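Local coordinates for 39 kDa initiator binding protein (Trichomonas vaginalis, PDB 1Q87) that probably recognises the initiator (Inr) element of core promoters as a DNA-binding protein, of which this chain is the C-domain, at residues A[178-183]-A[187-192]. Residues are numbered along the deposited sequence; the frame is centred on the assembly and turned at random.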
ATOM      1  N   THR A 178       7.899  -0.770 -11.224  1.00 59.07           N
ATOM      2  CA  THR A 178       8.228  -0.759 -12.642  1.00 63.49           C
ATOM      3  C   THR A 178       7.302  -1.698 -13.401  1.00 66.62           C
ATOM      4  O   THR A 178       7.002  -1.461 -14.574  1.00 77.04           O
ATOM      5  CB  THR A 178       9.728  -1.151 -12.915  1.00 51.16           C
ATOM      6  OG1 THR A 178       9.947  -2.528 -12.615  1.00 61.18           O
ATOM      7  CG2 THR A 178      10.656  -0.322 -12.075  1.00 66.32           C
ATOM      8  N   GLY A 179       6.831  -2.745 -12.732  1.00 62.54           N
ATOM      9  CA  GLY A 179       5.921  -3.688 -13.371  1.00 57.67           C
ATOM     10  C   GLY A 179       4.425  -3.502 -13.095  1.00 58.62           C
ATOM     11  O   GLY A 179       3.950  -2.425 -12.679  1.00 51.73           O
ATOM     12  N   GLN A 180       3.672  -4.568 -13.369  1.00 56.68           N
ATOM     13  CA  GLN A 180       2.226  -4.593 -13.134  1.00 60.54           C
ATOM     14  C   GLN A 180       2.034  -5.132 -11.690  1.00 56.71           C
ATOM     15  O   GLN A 180       1.959  -6.344 -11.453  1.00 52.87           O
ATOM     16  CB  GLN A 180       1.577  -5.516 -14.145  1.00 54.34           C
ATOM     17  CG  GLN A 180       1.834  -5.074 -15.573  1.00 64.37           C
ATOM     18  CD  GLN A 180       0.871  -5.727 -16.559  1.00 64.96           C
ATOM     19  OE1 GLN A 180       0.929  -6.937 -16.785  1.00 66.33           O
ATOM     20  NE2 GLN A 180      -0.037  -4.930 -17.128  1.00 51.38           N
ATOM     21  N   TYR A 181       1.946  -4.211 -10.742  1.00 52.63           N
ATOM     22  CA  TYR A 181       1.887  -4.570  -9.323  1.00 62.30           C
ATOM     23  C   TYR A 181       0.519  -4.487  -8.667  1.00 60.47           C
ATOM     24  O   TYR A 181       0.425  -4.484  -7.444  1.00 60.58           O
ATOM     25  CB  TYR A 181       2.884  -3.689  -8.565  1.00 45.71           C
ATOM     26  CG  TYR A 181       2.561  -2.200  -8.662  1.00 48.01           C
ATOM     27  CD1 TYR A 181       1.674  -1.593  -7.770  1.00 42.69           C
ATOM     28  CD2 TYR A 181       3.183  -1.389  -9.624  1.00 45.90           C
ATOM     29  CE1 TYR A 181       1.423  -0.220  -7.825  1.00 39.47           C
ATOM     30  CE2 TYR A 181       2.940   0.001  -9.681  1.00 32.38           C
ATOM     31  CZ  TYR A 181       2.076   0.565  -8.794  1.00 44.24           C
ATOM     32  OH  TYR A 181       1.860   1.905  -8.868  1.00 45.24           O
ATOM     33  N   LEU A 182      -0.519  -4.359  -9.488  1.00 51.89           N
ATOM     34  CA  LEU A 182      -1.876  -4.330  -9.015  1.00 54.22           C
ATOM     35  C   LEU A 182      -2.627  -5.434  -9.755  1.00 55.85           C
ATOM     36  O   LEU A 182      -2.371  -5.683 -10.933  1.00 60.72           O
ATOM     37  CB  LEU A 182      -2.508  -2.960  -9.255  1.00 51.31           C
ATOM     38  CG  LEU A 182      -1.940  -1.834  -8.392  1.00 47.71           C
ATOM     39  CD1 LEU A 182      -2.803  -0.588  -8.567  1.00 39.10           C
ATOM     40  CD2 LEU A 182      -1.886  -2.251  -6.921  1.00 39.68           C
ATOM     41  N   MET A 183      -3.507  -6.132  -9.037  1.00 52.49           N
ATOM     42  CA  MET A 183      -4.304  -7.228  -9.598  1.00 55.09           C
ATOM     43  C   MET A 183      -5.639  -7.256  -8.871  1.00 55.21           C
ATOM     44  O   MET A 183      -5.698  -6.994  -7.646  1.00 47.17           O
ATOM     45  CB  MET A 183      -3.601  -8.580  -9.431  1.00 50.30           C
ATOM     46  CG  MET A 183      -4.385  -9.722 -10.043  1.00 55.17           C
ATOM     47  SD  MET A 183      -3.427 -11.251 -10.386  1.00 60.99           S
ATOM     48  CE  MET A 183      -2.891 -11.627  -8.830  1.00 61.04           C
ATOM     49  N   GLY A 187      -7.970 -11.446 -11.595  1.00 61.34           N
ATOM     50  CA  GLY A 187      -6.613 -11.774 -11.996  1.00 58.78           C
ATOM     51  C   GLY A 187      -6.119 -10.858 -13.100  1.00 58.18           C
ATOM     52  O   GLY A 187      -5.170 -11.201 -13.800  1.00 62.43           O
ATOM     53  N   GLU A 188      -6.792  -9.712 -13.262  1.00 62.28           N
ATOM     54  CA  GLU A 188      -6.441  -8.683 -14.247  1.00 67.01           C
ATOM     55  C   GLU A 188      -5.443  -7.706 -13.608  1.00 69.67           C
ATOM     56  O   GLU A 188      -5.781  -6.980 -12.662  1.00 66.11           O
ATOM     57  CB  GLU A 188      -7.686  -7.887 -14.709  1.00 71.12           C
ATOM     58  CG  GLU A 188      -7.442  -7.019 -15.995  1.00 82.06           C
ATOM     59  CD  GLU A 188      -8.661  -6.169 -16.454  1.00 87.10           C
ATOM     60  OE1 GLU A 188      -9.755  -6.733 -16.670  1.00 92.30           O
ATOM     61  OE2 GLU A 188      -8.527  -4.933 -16.614  1.00 89.17           O
ATOM     62  N   LYS A 189      -4.222  -7.698 -14.142  1.00 73.59           N
ATOM     63  CA  LYS A 189      -3.123  -6.845 -13.678  1.00 68.89           C
ATOM     64  C   LYS A 189      -3.217  -5.420 -14.217  1.00 67.58           C
ATOM     65  O   LYS A 189      -3.856  -5.171 -15.222  1.00 75.08           O
ATOM     66  CB  LYS A 189      -1.784  -7.484 -14.082  1.00 63.18           C
ATOM     67  CG  LYS A 189      -1.655  -8.940 -13.609  1.00 70.04           C
ATOM     68  CD  LYS A 189      -0.236  -9.509 -13.682  1.00 77.59           C
ATOM     69  CE  LYS A 189       0.127 -10.010 -15.068  1.00 91.88           C
ATOM     70  NZ  LYS A 189      -0.661 -11.213 -15.465  1.00 96.93           N
ATOM     71  N   TYR A 190      -2.616  -4.471 -13.514  1.00 70.37           N
ATOM     72  CA  TYR A 190      -2.619  -3.083 -13.954  1.00 71.38           C
ATOM     73  C   TYR A 190      -1.188  -2.583 -13.809  1.00 74.61           C
ATOM     74  O   TYR A 190      -0.407  -3.142 -13.043  1.00 70.62           O
ATOM     75  CB  TYR A 190      -3.581  -2.240 -13.124  1.00 69.20           C
ATOM     76  CG  TYR A 190      -5.016  -2.679 -13.267  1.00 78.22           C
ATOM     77  CD1 TYR A 190      -5.798  -2.274 -14.360  1.00 79.33           C
ATOM     78  CD2 TYR A 190      -5.581  -3.557 -12.344  1.00 79.35           C
ATOM     79  CE1 TYR A 190      -7.109  -2.749 -14.522  1.00 79.05           C
ATOM     80  CE2 TYR A 190      -6.877  -4.034 -12.495  1.00 74.62           C
ATOM     81  CZ  TYR A 190      -7.637  -3.632 -13.577  1.00 76.88           C
ATOM     82  OH  TYR A 190      -8.919  -4.119 -13.691  1.00 66.40           O
ATOM     83  N   ASP A 191      -0.843  -1.544 -14.561  1.00 72.04           N
ATOM     84  CA  ASP A 191       0.507  -1.016 -14.542  1.00 67.84           C
ATOM     85  C   ASP A 191       0.824  -0.207 -13.296  1.00 64.67           C
ATOM     86  O   ASP A 191       1.933  -0.267 -12.790  1.00 49.67           O
ATOM     87  CB  ASP A 191       0.759  -0.130 -15.773  1.00 71.85           C
ATOM     88  CG  ASP A 191       0.799  -0.916 -17.074  1.00 79.44           C
ATOM     89  OD1 ASP A 191       1.157  -2.108 -17.054  1.00 80.45           O
ATOM     90  OD2 ASP A 191       0.491  -0.325 -18.130  1.00 86.96           O
ATOM     91  N   SER A 192      -0.137   0.561 -12.805  1.00 58.97           N
ATOM     92  CA  SER A 192       0.134   1.385 -11.651  1.00 55.15           C
ATOM     93  C   SER A 192      -1.175   1.807 -11.020  1.00 56.52           C
ATOM     94  O   SER A 192      -2.250   1.570 -11.575  1.00 55.81           O
ATOM     95  CB  SER A 192       0.834   2.636 -12.110  1.00 46.15           C
ATOM     96  OG  SER A 192      -0.151   3.551 -12.588  1.00 57.22           O
TER
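The carbonyl O of L182 accepts a hydrogen bond from Y190 N at 2.9 Å. The same oxygen takes a CA-H...O contact from K189 CA. Strands 182-183 and 189-190 form a short antiparallel beta hairpin, the last two strands of the five-stranded sheet of the C-domain, with 189-190 at its edge in this chain. L182 and Y190 are a hydrogen-bonded pair; M183 and K189 are the adjoining non-hydrogen-bonded pair. M183 CA also makes a CA-H...O contact with E188 O. L182 and Y190 share one face, with their CB atoms 4.1 Å apart, and helix 193-199 packs over them through Y196. The Y190 hydroxyl is hydrogen-bonded to D184, in the connecting turn. On the other face the M183 side chain reaches G187. With CG anti to the backbone N (chi1 -178°), the M183 chain lies alongside the turn end, and M183 CG and M183 SD are each 3.6 Å from G187 CA.

Beyond the paired strands, Q180 CA makes a CA-H...O contact with Y190 O, and side chains add to it. Q180 NE2 donates to D191 OD1 at 3.1 Å, reaching the carboxylate from above its plane. The bond is bent, 143° at the hydrogen. The Q180 side chain crosses that of K189 at about a right angle, with Q180 OE1 3.6 Å from K189 CE. S192 is the N-cap of helix 193-199, its OG bound to K195 N. Y181, from 178-183, comes to this helix start. Its hydroxyl is hydrogen-bonded to W193 N, and Y181 OH lies 3.3 Å from S192 CA.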